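Local coordinates for protein sorbitol dehydrogenase (Gluconobacter oxydans, PDB 5ITG) that probably oxidises D-sorbitol to L-sorbose with an NADP(H) cofactor, as a member of the mannitol dehydrogenase family, at residues Y167-L172 / K215-N220; F260-L265 / E351-S356; G309-Y314 / K477-A482; R390-I393 / D398-R401; D432-L437 / K448-D453. One frame throughout, in Å; residues are numbered along the deposited sequence.

In the fold
Contact 1, which closes along the chain before all the others, packs helices 164-177 and 211-220 in the Rossmann domain. Contact 2 joins that domain to helix 350-361 of the helical C-terminal domain, tying the two together; its centre lies about 34 Å from that of contact 1. Contacts 3, 4 and 5 gather on one side of the chain's centre, about 21 to 22 Å apart between centres. Helix 400-412 begins in contact 4 and also touches side chains of contacts 3 and 5. Contacts 2 and 3 interleave in sequence. Contact 3 fastens the C-terminal tail onto helix 288-312, so contacts 4 and 5 fall between its two segments.

Contact 1: Y167-L172 / K215-N220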
# COMPACT_ATOMS: atom_id res chain seq x y z
N TYR A 167 -15.23 7.68 16.98
CA TYR A 167 -15.95 8.59 16.09
C TYR A 167 -16.90 7.85 15.16
O TYR A 167 -18.07 8.22 15.03
CB TYR A 167 -14.96 9.38 15.24
CG TYR A 167 -14.41 10.64 15.89
CD1 TYR A 167 -15.20 11.79 16.00
CD2 TYR A 167 -13.11 10.68 16.38
CE1 TYR A 167 -14.69 12.95 16.59
CE2 TYR A 167 -12.59 11.84 16.98
CZ TYR A 167 -13.39 12.97 17.08
OH TYR A 167 -12.90 14.11 17.67
N VAL A 168 -16.39 6.82 14.51
CA VAL A 168 -17.18 6.03 13.57
C VAL A 168 -18.35 5.32 14.22
O VAL A 168 -19.48 5.42 13.75
CB VAL A 168 -16.29 5.01 12.83
CG1 VAL A 168 -17.14 4.01 12.05
CG2 VAL A 168 -15.36 5.75 11.87
N VAL A 169 -18.09 4.59 15.30
CA VAL A 169 -19.16 3.87 15.98
C VAL A 169 -20.19 4.82 16.60
O VAL A 169 -21.39 4.56 16.53
CB VAL A 169 -18.58 2.91 17.03
CG1 VAL A 169 -19.68 2.34 17.91
CG2 VAL A 169 -17.85 1.76 16.31
N GLU A 170 -19.74 5.92 17.21
CA GLU A 170 -20.68 6.87 17.80
C GLU A 170 -21.52 7.49 16.68
O GLU A 170 -22.72 7.71 16.84
CB GLU A 170 -19.94 7.97 18.57
CG GLU A 170 -20.82 9.11 19.08
CD GLU A 170 -21.86 8.68 20.11
OE1 GLU A 170 -21.93 7.48 20.48
OE2 GLU A 170 -22.62 9.56 20.57
N ALA A 171 -20.89 7.78 15.54
CA ALA A 171 -21.63 8.36 14.42
C ALA A 171 -22.69 7.37 13.93
O ALA A 171 -23.83 7.75 13.65
CB ALA A 171 -20.67 8.71 13.28
N LEU A 172 -22.32 6.10 13.84
CA LEU A 172 -23.25 5.07 13.40
C LEU A 172 -24.41 4.92 14.39
O LEU A 172 -25.55 4.72 14.00
CB LEU A 172 -22.52 3.74 13.21
CG LEU A 172 -21.62 3.73 11.97
CD1 LEU A 172 -20.69 2.53 11.99
CD2 LEU A 172 -22.49 3.72 10.72
N LYS A 215 -24.47 -5.34 16.56
CA LYS A 215 -25.35 -6.16 15.74
C LYS A 215 -25.87 -5.33 14.57
O LYS A 215 -25.84 -5.77 13.42
CB LYS A 215 -26.52 -6.69 16.57
CG LYS A 215 -27.53 -7.48 15.76
CD LYS A 215 -28.74 -7.89 16.60
CE LYS A 215 -29.76 -8.65 15.76
NZ LYS A 215 -29.17 -9.87 15.13
N TRP A 216 -26.34 -4.12 14.88
CA TRP A 216 -26.88 -3.22 13.86
C TRP A 216 -25.83 -2.85 12.82
O TRP A 216 -26.10 -2.87 11.62
CB TRP A 216 -27.41 -1.93 14.49
CG TRP A 216 -28.09 -1.04 13.49
CD1 TRP A 216 -29.34 -1.21 12.96
CD2 TRP A 216 -27.53 0.11 12.83
NE1 TRP A 216 -29.59 -0.25 12.01
CE2 TRP A 216 -28.50 0.58 11.91
CE3 TRP A 216 -26.31 0.79 12.92
CZ2 TRP A 216 -28.28 1.69 11.09
CZ3 TRP A 216 -26.10 1.89 12.11
CH2 TRP A 216 -27.08 2.33 11.20
N ILE A 217 -24.63 -2.51 13.28
CA ILE A 217 -23.57 -2.13 12.35
C ILE A 217 -23.18 -3.31 11.46
O ILE A 217 -23.02 -3.17 10.25
CB ILE A 217 -22.32 -1.60 13.10
CG1 ILE A 217 -22.69 -0.33 13.88
CG2 ILE A 217 -21.22 -1.29 12.10
CD1 ILE A 217 -21.54 0.27 14.69
N GLU A 218 -23.04 -4.47 12.08
CA GLU A 218 -22.67 -5.69 11.36
C GLU A 218 -23.67 -5.96 10.23
O GLU A 218 -23.30 -6.42 9.16
CB GLU A 218 -22.64 -6.87 12.33
CG GLU A 218 -22.00 -8.16 11.80
CD GLU A 218 -22.84 -8.86 10.75
OE1 GLU A 218 -24.04 -9.10 11.00
OE2 GLU A 218 -22.29 -9.18 9.67
N GLU A 219 -24.94 -5.65 10.48
CA GLU A 219 -25.98 -5.90 9.49
C GLU A 219 -26.21 -4.81 8.46
O GLU A 219 -26.59 -5.10 7.34
CB GLU A 219 -27.31 -6.18 10.21
CG GLU A 219 -27.25 -7.34 11.19
CD GLU A 219 -28.56 -7.56 11.91
OE1 GLU A 219 -29.01 -6.64 12.62
OE2 GLU A 219 -29.15 -8.66 11.76
N ASN A 220 -25.98 -3.56 8.83
CA ASN A 220 -26.23 -2.46 7.91
C ASN A 220 -25.02 -1.77 7.29
O ASN A 220 -25.09 -1.29 6.16
CB ASN A 220 -27.14 -1.43 8.60
CG ASN A 220 -28.52 -1.99 8.88
OD1 ASN A 220 -29.34 -2.16 7.97
ND2 ASN A 220 -28.78 -2.31 10.15
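Leu172 and Ile217 face each other through matching first torsions: Leu172 CG and the longer branch of Ile217, CG1, are both anti to the carbonyl carbon (chi1 -73° and -63°). Ile217 then runs on extended to CD1, and the two side chains cross at about a right angle. The contact joins two helices of the Rossmann domain, 164-177 and 211-220, whose short segments are likewise almost perpendicular, at 89°, with axes 11.1 Å apart.

At that separation the gap is bridged by side chains. Leu172 CD1 rests on Ile217 CD1 at 3.6 Å and also reaches Ile217 CG2 at 3.9 Å, while Ile217 CD1 also lies 3.9 Å from Leu172 CB. Val169, one turn earlier, adds a looser methyl contact from CG1 to Ile217 CD1 at 4.3 Å. Replacing Ile217 by an alanine would probably leave Leu172 CD1 and Val169 CG1 without their shared methyl partner and open a gap between the helices. Leu203 of helix 194-209 packs against Ile217 as well, so the residue is held within a three-helix cluster.

Trp216 lies beside this apolar pair, its ring stacked with that of Trp176 and one face visited by Asn220 CB. The amide of Asn220 turns back to Trp216 O, which also accepts from Asn220 N. Across the helices, Leu172 O approaches the indole obliquely, 3.4 Å from Trp216 CZ3.

Contact 2: F260-L265 / E351-S356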
# COMPACT_ATOMS: atom_id res chain seq x y z
N PHE A 260 1.71 5.19 -12.74
CA PHE A 260 0.94 3.96 -12.53
C PHE A 260 0.05 4.08 -11.30
O PHE A 260 0.44 4.67 -10.30
CB PHE A 260 1.86 2.75 -12.32
CG PHE A 260 1.11 1.49 -11.97
CD1 PHE A 260 0.65 0.63 -12.97
CD2 PHE A 260 0.83 1.17 -10.63
CE1 PHE A 260 -0.09 -0.52 -12.65
CE2 PHE A 260 0.09 0.02 -10.30
CZ PHE A 260 -0.37 -0.82 -11.32
N HIS A 261 -1.14 3.50 -11.37
CA HIS A 261 -2.06 3.53 -10.25
C HIS A 261 -3.09 2.43 -10.44
O HIS A 261 -3.48 2.12 -11.56
CB HIS A 261 -2.73 4.90 -10.13
CG HIS A 261 -3.45 5.34 -11.37
ND1 HIS A 261 -4.77 5.03 -11.62
CD2 HIS A 261 -3.03 6.08 -12.43
CE1 HIS A 261 -5.14 5.57 -12.77
NE2 HIS A 261 -4.10 6.21 -13.29
N GLN A 262 -3.50 1.82 -9.33
CA GLN A 262 -4.48 0.75 -9.41
C GLN A 262 -5.32 0.69 -8.16
O GLN A 262 -4.83 0.91 -7.05
CB GLN A 262 -3.78 -0.60 -9.63
CG GLN A 262 -4.74 -1.79 -9.63
CD GLN A 262 -4.11 -3.03 -10.25
OE1 GLN A 262 -2.92 -3.30 -10.09
NE2 GLN A 262 -4.93 -3.81 -10.96
N TRP A 263 -6.60 0.38 -8.35
CA TRP A 263 -7.51 0.26 -7.23
C TRP A 263 -8.55 -0.80 -7.55
O TRP A 263 -9.38 -0.62 -8.44
CB TRP A 263 -8.20 1.59 -6.94
CG TRP A 263 -8.94 1.61 -5.63
CD1 TRP A 263 -8.99 0.62 -4.70
CD2 TRP A 263 -9.73 2.69 -5.11
NE1 TRP A 263 -9.76 1.01 -3.62
CE2 TRP A 263 -10.23 2.28 -3.86
CE3 TRP A 263 -10.06 3.97 -5.59
CZ2 TRP A 263 -11.04 3.10 -3.07
CZ3 TRP A 263 -10.87 4.78 -4.81
CH2 TRP A 263 -11.35 4.35 -3.56
N VAL A 264 -8.47 -1.92 -6.84
CA VAL A 264 -9.41 -3.01 -7.00
C VAL A 264 -10.28 -2.93 -5.76
O VAL A 264 -9.78 -2.92 -4.64
CB VAL A 264 -8.67 -4.36 -7.08
CG1 VAL A 264 -9.68 -5.50 -7.16
CG2 VAL A 264 -7.76 -4.37 -8.31
N LEU A 265 -11.59 -2.86 -5.96
CA LEU A 265 -12.48 -2.69 -4.83
C LEU A 265 -13.70 -3.60 -4.85
O LEU A 265 -14.37 -3.72 -5.88
CB LEU A 265 -12.92 -1.22 -4.82
CG LEU A 265 -13.88 -0.63 -3.79
CD1 LEU A 265 -13.23 -0.59 -2.42
CD2 LEU A 265 -14.26 0.79 -4.24
N GLU A 351 0.35 -11.06 -18.48
CA GLU A 351 1.48 -10.58 -19.26
C GLU A 351 1.54 -9.07 -19.24
O GLU A 351 2.62 -8.48 -19.24
CB GLU A 351 1.40 -11.08 -20.70
CG GLU A 351 1.38 -12.59 -20.82
CD GLU A 351 0.01 -13.14 -21.17
OE1 GLU A 351 -0.92 -13.09 -20.31
OE2 GLU A 351 -0.13 -13.62 -22.31
N GLY A 352 0.37 -8.44 -19.24
CA GLY A 352 0.30 -6.99 -19.19
C GLY A 352 0.73 -6.54 -17.80
O GLY A 352 1.36 -5.50 -17.64
N TYR A 353 0.38 -7.33 -16.79
CA TYR A 353 0.77 -6.99 -15.43
C TYR A 353 2.29 -7.08 -15.34
O TYR A 353 2.95 -6.22 -14.76
CB TYR A 353 0.15 -7.93 -14.41
CG TYR A 353 0.28 -7.40 -12.99
CD1 TYR A 353 -0.55 -6.40 -12.52
CD2 TYR A 353 1.29 -7.87 -12.15
CE1 TYR A 353 -0.39 -5.85 -11.24
CE2 TYR A 353 1.47 -7.34 -10.87
CZ TYR A 353 0.63 -6.34 -10.42
OH TYR A 353 0.81 -5.82 -9.16
N ARG A 354 2.84 -8.15 -15.91
CA ARG A 354 4.28 -8.38 -15.93
C ARG A 354 4.96 -7.16 -16.53
O ARG A 354 5.96 -6.66 -16.00
CB ARG A 354 4.60 -9.61 -16.78
CG ARG A 354 6.09 -9.81 -17.09
CD ARG A 354 6.24 -10.68 -18.35
NE ARG A 354 5.82 -9.96 -19.55
CZ ARG A 354 5.46 -10.55 -20.69
NH1 ARG A 354 5.46 -11.87 -20.80
NH2 ARG A 354 5.11 -9.81 -21.73
N ASP A 355 4.43 -6.67 -17.65
CA ASP A 355 5.01 -5.51 -18.30
C ASP A 355 5.01 -4.30 -17.38
O ASP A 355 5.99 -3.55 -17.35
CB ASP A 355 4.27 -5.18 -19.60
CG ASP A 355 4.47 -6.25 -20.67
OD1 ASP A 355 5.50 -6.96 -20.60
OD2 ASP A 355 3.62 -6.36 -21.58
N SER A 356 3.94 -4.10 -16.63
CA SER A 356 3.87 -2.96 -15.72
C SER A 356 4.87 -3.09 -14.57
O SER A 356 5.45 -2.10 -14.13
CB SER A 356 2.45 -2.79 -15.15
OG SER A 356 2.11 -3.86 -14.28
O HOH W 1 -0.81 -3.82 -8.49
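Phe260, Tyr353 and Ser356 give up the most surface here, with Gln262 close behind, yet direct contact is sparse. Phe260 CE1 meets Ser356 CB at 4.2 Å, the methylene approaching the ring obliquely. The hydroxyl of Ser356 is turned back into its own helix, where OG donates to Tyr353 O at 2.6 Å; that bond fixes the rotation of the hydroxyl, so the side that faces the phenyl ring is the CB methylene.

Tyr353 leans across to the other segment with CG anti to the backbone N (chi1 -167°). Its ring receives Gln262 OE1 at the edge, near the ring plane, 3.8 Å from Tyr353 CE1, while Ser356 OG lies over one face toward the rim. The Gln262 and Tyr353 side chains cross at about a right angle, with amide and ring planes 37° apart.

A single water completes the polar link. It donates to Gln262 OE1 at 2.7 Å and accepts from Tyr353 OH, also at 2.7 Å, joining phenol and amide oxygen. The other end of the amide is anchored separately, Gln262 NE2 being hydrogen-bonded to Gln282 OE1, which fixes which way the group is turned.

Leu298 and Trp290 of helix 288-312 pack on Tyr353 and Gln262, respectively. The arrangement is a water-bridged interface between the Rossmann domain, at the chain leading into strand 263-266, and the helical C-terminal domain of mannitol dehydrogenase family proteins.

Contact 3: G309-Y314 / K477-A482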
# COMPACT_ATOMS: atom_id res chain seq x y z
N GLY A 309 20.63 -8.70 -7.21
CA GLY A 309 21.12 -7.36 -7.52
C GLY A 309 22.08 -6.84 -6.45
O GLY A 309 23.05 -6.13 -6.76
N ILE A 310 21.81 -7.17 -5.19
CA ILE A 310 22.65 -6.75 -4.08
C ILE A 310 24.01 -7.45 -4.20
O ILE A 310 25.06 -6.86 -3.92
CB ILE A 310 21.99 -7.10 -2.71
CG1 ILE A 310 20.72 -6.27 -2.51
CG2 ILE A 310 22.98 -6.85 -1.57
CD1 ILE A 310 19.88 -6.68 -1.30
N LEU A 311 24.00 -8.71 -4.63
CA LEU A 311 25.24 -9.46 -4.79
C LEU A 311 26.08 -8.84 -5.92
O LEU A 311 27.31 -8.80 -5.83
CB LEU A 311 24.95 -10.93 -5.11
CG LEU A 311 24.48 -11.78 -3.93
CD1 LEU A 311 23.99 -13.14 -4.40
CD2 LEU A 311 25.63 -11.93 -2.94
N VAL A 312 25.42 -8.37 -6.97
CA VAL A 312 26.13 -7.74 -8.08
C VAL A 312 26.70 -6.41 -7.61
O VAL A 312 27.73 -5.95 -8.09
CB VAL A 312 25.21 -7.50 -9.30
CG1 VAL A 312 25.95 -6.69 -10.37
CG2 VAL A 312 24.76 -8.82 -9.88
N GLY A 313 26.03 -5.78 -6.64
CA GLY A 313 26.52 -4.52 -6.13
C GLY A 313 25.67 -3.32 -6.49
O GLY A 313 26.13 -2.19 -6.44
N TYR A 314 24.42 -3.57 -6.87
CA TYR A 314 23.52 -2.49 -7.22
C TYR A 314 22.88 -1.90 -5.98
O TYR A 314 22.36 -2.62 -5.13
CB TYR A 314 22.43 -3.00 -8.17
CG TYR A 314 22.93 -3.32 -9.55
CD1 TYR A 314 23.59 -2.35 -10.31
CD2 TYR A 314 22.76 -4.60 -10.10
CE1 TYR A 314 24.05 -2.64 -11.59
CE2 TYR A 314 23.21 -4.89 -11.37
CZ TYR A 314 23.86 -3.90 -12.11
OH TYR A 314 24.31 -4.18 -13.38
N LYS A 477 31.96 -18.35 -9.07
CA LYS A 477 31.94 -17.60 -10.32
C LYS A 477 31.09 -16.33 -10.35
O LYS A 477 31.05 -15.63 -11.36
CB LYS A 477 31.48 -18.52 -11.46
CG LYS A 477 31.93 -19.97 -11.35
CD LYS A 477 33.40 -20.15 -11.65
CE LYS A 477 33.70 -19.92 -13.12
NZ LYS A 477 35.15 -20.16 -13.43
N GLY A 478 30.40 -16.02 -9.25
CA GLY A 478 29.57 -14.82 -9.22
C GLY A 478 28.11 -15.15 -9.52
O GLY A 478 27.82 -16.13 -10.20
N VAL A 479 27.19 -14.32 -9.06
CA VAL A 479 25.77 -14.60 -9.27
C VAL A 479 25.29 -14.78 -10.71
O VAL A 479 24.53 -15.70 -10.99
CB VAL A 479 24.89 -13.54 -8.57
CG1 VAL A 479 25.10 -12.17 -9.20
CG2 VAL A 479 23.43 -13.96 -8.64
N LYS A 480 25.74 -13.94 -11.64
CA LYS A 480 25.27 -14.09 -13.01
C LYS A 480 25.59 -15.45 -13.61
O LYS A 480 24.85 -15.96 -14.45
CB LYS A 480 25.83 -12.98 -13.90
CG LYS A 480 25.30 -11.61 -13.54
CD LYS A 480 25.74 -10.57 -14.55
CE LYS A 480 25.01 -9.26 -14.33
NZ LYS A 480 25.35 -8.32 -15.43
N ALA A 481 26.70 -16.05 -13.17
CA ALA A 481 27.10 -17.35 -13.67
C ALA A 481 26.10 -18.45 -13.28
O ALA A 481 26.05 -19.50 -13.91
CB ALA A 481 28.49 -17.70 -13.14
N ALA A 482 25.30 -18.19 -12.25
CA ALA A 482 24.33 -19.17 -11.77
C ALA A 482 22.92 -19.02 -12.34
O ALA A 482 22.05 -19.84 -12.06
CB ALA A 482 24.29 -19.14 -10.24
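Val479 packs against the last turn of helix 288-312, and its side chain can be followed outward from CB. The side chain of Val479 sets out toward the helix, and from CB the branch CG1 sits between the backbone N and the carbonyl carbon (chi1 65°). This methyl does the touching: it meets Val312 CG2 at 3.4 Å, tighter than a usual van der Waals contact, and Leu311 CB at 4.3 Å. The two valines cross at about a right angle. The second methyl, CG2, is anti to the backbone N, and Phe404 and Ser408 of helix 400-412 also pack against the Val479 side chain.

The helix that receives this methyl ends in a Schellman motif. Gly313, with positive phi, is its C-prime residue. Tyr314 N bonds to Gly309 O at 2.9 Å, and Gly313 N makes a weak bond to Ile310 O. Gly309 O also accepts from Gly313 N, the two donors arriving on opposite faces of its plane. The other segment follows helix 461-477, where Gly478 is the first residue to leave helical angles, again with positive phi; the next residue, Val479, has its own N bonded to Glu418 OE2.

Lys480 flanks the valine pair, its aliphatic chain extended so that CE lies 4.5 Å from Val312 CG2. Its NZ continues to salt bridges with Asp323 and Glu325, and Asp323 OD2 also accepts from Tyr314 OH.

Contact 4: R390-I393 / D398-R401; sequences RRAI and DLSR
Ala392 and Leu399 make the closest backbone approach, their CA atoms 6.6 Å apart, where the chain turns from helix 377-394 into helix 400-412. Two consecutive helices of the C-terminal domain are joined here by a short loop, with only four residues between the segments, and between the two segments the contact is apolar.

Leu399 supplies the bridging group. Its CG is anti to the carbonyl carbon (chi1 -59°), a torsion that sends CD2 back over the end of the preceding helix. There CD2 touches Ala392 CB at 3.6 Å, the methyl of a small residue that lets the leucine come close to the helix backbone. The same CD2 lies 4.3 Å from Ile393 CG1, although the Ile393 side chain sets out away from the segment of Leu399. Leu463 of helix 461-477 also packs against Leu399, tying a third helix to the turn.

Just before Leu399, Asp398 caps the start of helix 400-412. Its OD1 accepts weakly from Ser400 N, at 3.3 Å, in a nearly straight bond. Carboxylate and guanidinium also pair within the segment, Arg401 NH1 meeting Asp398 OD2 at 3.1 Å, while Arg401 NE continues to Asp337. The two oxygens of the aspartate thus have separate partners, OD1 at the helix start and OD2 at Arg401. The syn lone pair of Asp398 OD1 takes the hydroxyl of Ser400, OG standing 2.9 Å away.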
# COMPACT_ATOMS: atom_id res chain seq x y z
N ARG A 390 5.53 -24.10 -3.88
CA ARG A 390 4.67 -25.27 -3.65
C ARG A 390 4.12 -25.82 -4.96
O ARG A 390 4.13 -27.03 -5.18
CB ARG A 390 3.48 -24.92 -2.73
CG ARG A 390 3.83 -24.60 -1.28
CD ARG A 390 2.56 -24.57 -0.42
NE ARG A 390 2.02 -25.91 -0.22
CZ ARG A 390 2.42 -26.75 0.74
NH1 ARG A 390 3.37 -26.38 1.59
NH2 ARG A 390 1.90 -27.97 0.82
N ARG A 391 3.64 -24.94 -5.84
CA ARG A 391 3.10 -25.38 -7.13
C ARG A 391 4.14 -26.07 -8.00
O ARG A 391 3.84 -27.10 -8.61
CB ARG A 391 2.51 -24.19 -7.89
CG ARG A 391 1.20 -23.71 -7.32
CD ARG A 391 0.12 -24.77 -7.48
NE ARG A 391 -0.55 -24.68 -8.78
CZ ARG A 391 -1.28 -23.64 -9.17
NH1 ARG A 391 -1.42 -22.59 -8.36
NH2 ARG A 391 -1.87 -23.65 -10.36
N ALA A 392 5.34 -25.52 -8.06
CA ALA A 392 6.41 -26.10 -8.87
C ALA A 392 6.74 -27.50 -8.38
O ALA A 392 6.93 -28.41 -9.18
CB ALA A 392 7.66 -25.23 -8.82
N ILE A 393 6.81 -27.67 -7.06
CA ILE A 393 7.10 -28.98 -6.47
C ILE A 393 5.93 -29.94 -6.65
O ILE A 393 6.12 -31.09 -7.02
CB ILE A 393 7.39 -28.87 -4.96
CG1 ILE A 393 8.64 -28.02 -4.71
CG2 ILE A 393 7.55 -30.27 -4.36
CD1 ILE A 393 9.01 -27.88 -3.25
N ASP A 398 9.88 -27.34 -13.62
CA ASP A 398 11.28 -26.94 -13.51
C ASP A 398 11.53 -26.06 -12.28
O ASP A 398 10.83 -25.08 -12.06
CB ASP A 398 11.73 -26.21 -14.78
CG ASP A 398 13.18 -25.77 -14.71
OD1 ASP A 398 14.04 -26.58 -14.31
OD2 ASP A 398 13.47 -24.60 -15.06
N LEU A 399 12.55 -26.42 -11.51
CA LEU A 399 12.88 -25.69 -10.28
C LEU A 399 14.10 -24.78 -10.41
O LEU A 399 14.44 -24.06 -9.46
CB LEU A 399 13.12 -26.70 -9.16
CG LEU A 399 11.93 -27.62 -8.84
CD1 LEU A 399 12.35 -28.72 -7.87
CD2 LEU A 399 10.82 -26.79 -8.25
N SER A 400 14.73 -24.79 -11.57
CA SER A 400 15.93 -24.00 -11.83
C SER A 400 15.90 -22.55 -11.36
O SER A 400 16.76 -22.14 -10.57
CB SER A 400 16.27 -24.03 -13.32
OG SER A 400 16.60 -25.35 -13.72
N ARG A 401 14.94 -21.76 -11.84
CA ARG A 401 14.86 -20.35 -11.47
C ARG A 401 14.41 -20.15 -10.03
O ARG A 401 14.83 -19.20 -9.36
CB ARG A 401 13.91 -19.61 -12.41
CG ARG A 401 14.42 -19.53 -13.85
CD ARG A 401 13.29 -19.18 -14.81
NE ARG A 401 12.24 -20.20 -14.75
CZ ARG A 401 12.28 -21.37 -15.39
NH1 ARG A 401 13.32 -21.67 -16.15
NH2 ARG A 401 11.29 -22.24 -15.25

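Contact 5: D432-L437 / K448-D453; sequences DAEWKL and KLPAFD
Leu449 and Leu437 carry the purely apolar part of this contact, between helix 432-439 and the loop that leads on toward helix 461-477. Both pieces belong to the helical C-terminal domain of the mannitol dehydrogenase family, and the loop carries a 3-10 turn at Pro450-Ala451. Leu449 CD2 lies 4.3 Å from Leu437 CB and 3.9 Å from Glu434 CB, settling on the helix between two residues one turn apart. Leu410 of helix 400-412, with Leu413 and Tyr430, packs on Leu449 as well, so this leucine is buried although the contact as a whole lies at the surface.

A second group consists of aliphatic parts of polar or ring residues. Glu434 CG meets Pro450 CD at 4.0 Å, the two side chains crossing at about a right angle. The glutamate chain is bent at chi2 (64°), which curls its carboxylate back toward the start of its own helix, where OE1 accepts from Gly431 N. Lys448 likewise uses its chain: bent at chi3 (-65°), it brings CE to 3.6 Å from Leu437 CD2 and crosses that leucine roughly at right angles. Its NZ is equally near, 3.6 Å from the same methyl.

Backbone and methyl meet in the third kind of contact, Glu434 O lying 3.4 Å from Leu449 CD2. Beyond the segments, Pro450 O accepts from Gln382 NE2 and its ring touches Cys378, linking the loop to helix 377-394.

Charged residues thus contribute largely through their carbon chains, although Lys448 NZ also comes up against a methyl of Leu437. The loop is held against the helix by shape and by the burial of apolar surface, without a polar bond between the two segments.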
# COMPACT_ATOMS: atom_id res chain seq x y z
N ASP A 432 20.38 -14.99 16.98
CA ASP A 432 21.76 -15.44 16.86
C ASP A 432 21.84 -16.77 16.13
O ASP A 432 22.71 -16.99 15.29
CB ASP A 432 22.41 -15.60 18.24
CG ASP A 432 22.46 -14.29 19.01
OD1 ASP A 432 22.87 -13.27 18.42
OD2 ASP A 432 22.11 -14.29 20.21
N ALA A 433 20.91 -17.67 16.46
CA ALA A 433 20.87 -18.98 15.83
C ALA A 433 20.71 -18.85 14.32
O ALA A 433 21.50 -19.39 13.55
CB ALA A 433 19.71 -19.79 16.41
N GLU A 434 19.68 -18.13 13.89
CA GLU A 434 19.44 -17.94 12.46
C GLU A 434 20.64 -17.33 11.74
O GLU A 434 21.09 -17.86 10.72
CB GLU A 434 18.21 -17.06 12.24
CG GLU A 434 16.89 -17.72 12.60
CD GLU A 434 16.77 -18.04 14.08
OE1 GLU A 434 16.78 -17.11 14.90
OE2 GLU A 434 16.67 -19.24 14.41
N TRP A 435 21.16 -16.23 12.27
CA TRP A 435 22.29 -15.55 11.65
C TRP A 435 23.55 -16.40 11.57
O TRP A 435 24.37 -16.21 10.68
CB TRP A 435 22.60 -14.24 12.37
CG TRP A 435 21.79 -13.08 11.86
CD1 TRP A 435 20.93 -12.30 12.58
CD2 TRP A 435 21.77 -12.56 10.53
NE1 TRP A 435 20.38 -11.33 11.78
CE2 TRP A 435 20.88 -11.47 10.51
CE3 TRP A 435 22.43 -12.91 9.34
CZ2 TRP A 435 20.63 -10.72 9.35
CZ3 TRP A 435 22.18 -12.17 8.19
CH2 TRP A 435 21.28 -11.09 8.20
N LYS A 436 23.71 -17.34 12.51
CA LYS A 436 24.87 -18.21 12.49
C LYS A 436 24.80 -19.08 11.25
O LYS A 436 25.79 -19.25 10.54
CB LYS A 436 24.90 -19.11 13.73
CG LYS A 436 26.01 -20.16 13.70
CD LYS A 436 25.96 -21.07 14.92
CE LYS A 436 27.10 -22.08 14.93
NZ LYS A 436 27.10 -22.91 16.16
N LEU A 437 23.62 -19.63 10.99
CA LEU A 437 23.40 -20.47 9.82
C LEU A 437 23.62 -19.67 8.55
O LEU A 437 24.34 -20.10 7.65
CB LEU A 437 21.97 -21.03 9.83
CG LEU A 437 21.60 -22.00 10.96
CD1 LEU A 437 20.12 -22.33 10.88
CD2 LEU A 437 22.44 -23.26 10.85
N LYS A 448 17.99 -24.38 6.43
CA LYS A 448 17.10 -24.54 7.57
C LYS A 448 16.48 -23.23 8.06
O LYS A 448 15.65 -23.24 8.97
CB LYS A 448 17.85 -25.21 8.73
CG LYS A 448 18.51 -26.53 8.35
CD LYS A 448 19.37 -27.08 9.49
CE LYS A 448 20.56 -26.17 9.78
NZ LYS A 448 21.33 -26.67 10.96
N LEU A 449 16.86 -22.10 7.47
CA LEU A 449 16.29 -20.81 7.90
C LEU A 449 14.77 -20.86 7.77
O LEU A 449 14.24 -21.57 6.93
CB LEU A 449 16.85 -19.66 7.06
CG LEU A 449 18.31 -19.29 7.30
CD1 LEU A 449 18.79 -18.28 6.25
CD2 LEU A 449 18.47 -18.73 8.71
N PRO A 450 14.06 -20.11 8.62
CA PRO A 450 12.59 -20.05 8.63
C PRO A 450 11.97 -19.56 7.32
O PRO A 450 10.79 -19.81 7.05
CB PRO A 450 12.28 -19.10 9.78
CG PRO A 450 13.47 -19.23 10.68
CD PRO A 450 14.61 -19.27 9.70
N ALA A 451 12.76 -18.87 6.51
CA ALA A 451 12.28 -18.32 5.25
C ALA A 451 11.63 -19.35 4.33
O ALA A 451 10.70 -19.02 3.58
CB ALA A 451 13.44 -17.63 4.51
N PHE A 452 12.10 -20.59 4.40
CA PHE A 452 11.61 -21.66 3.54
C PHE A 452 10.63 -22.65 4.18
O PHE A 452 10.32 -23.69 3.59
CB PHE A 452 12.83 -22.40 2.97
CG PHE A 452 13.97 -21.48 2.61
CD1 PHE A 452 13.76 -20.39 1.77
CD2 PHE A 452 15.24 -21.68 3.13
CE1 PHE A 452 14.80 -19.50 1.46
CE2 PHE A 452 16.29 -20.80 2.84
CZ PHE A 452 16.07 -19.71 2.00
N ASP A 453 10.13 -22.31 5.36
CA ASP A 453 9.19 -23.18 6.08
C ASP A 453 7.85 -23.40 5.38
O ASP A 453 7.19 -24.42 5.61
CB ASP A 453 8.92 -22.65 7.49
CG ASP A 453 10.10 -22.86 8.44
OD1 ASP A 453 11.06 -23.54 8.05
OD2 ASP A 453 10.05 -22.35 9.57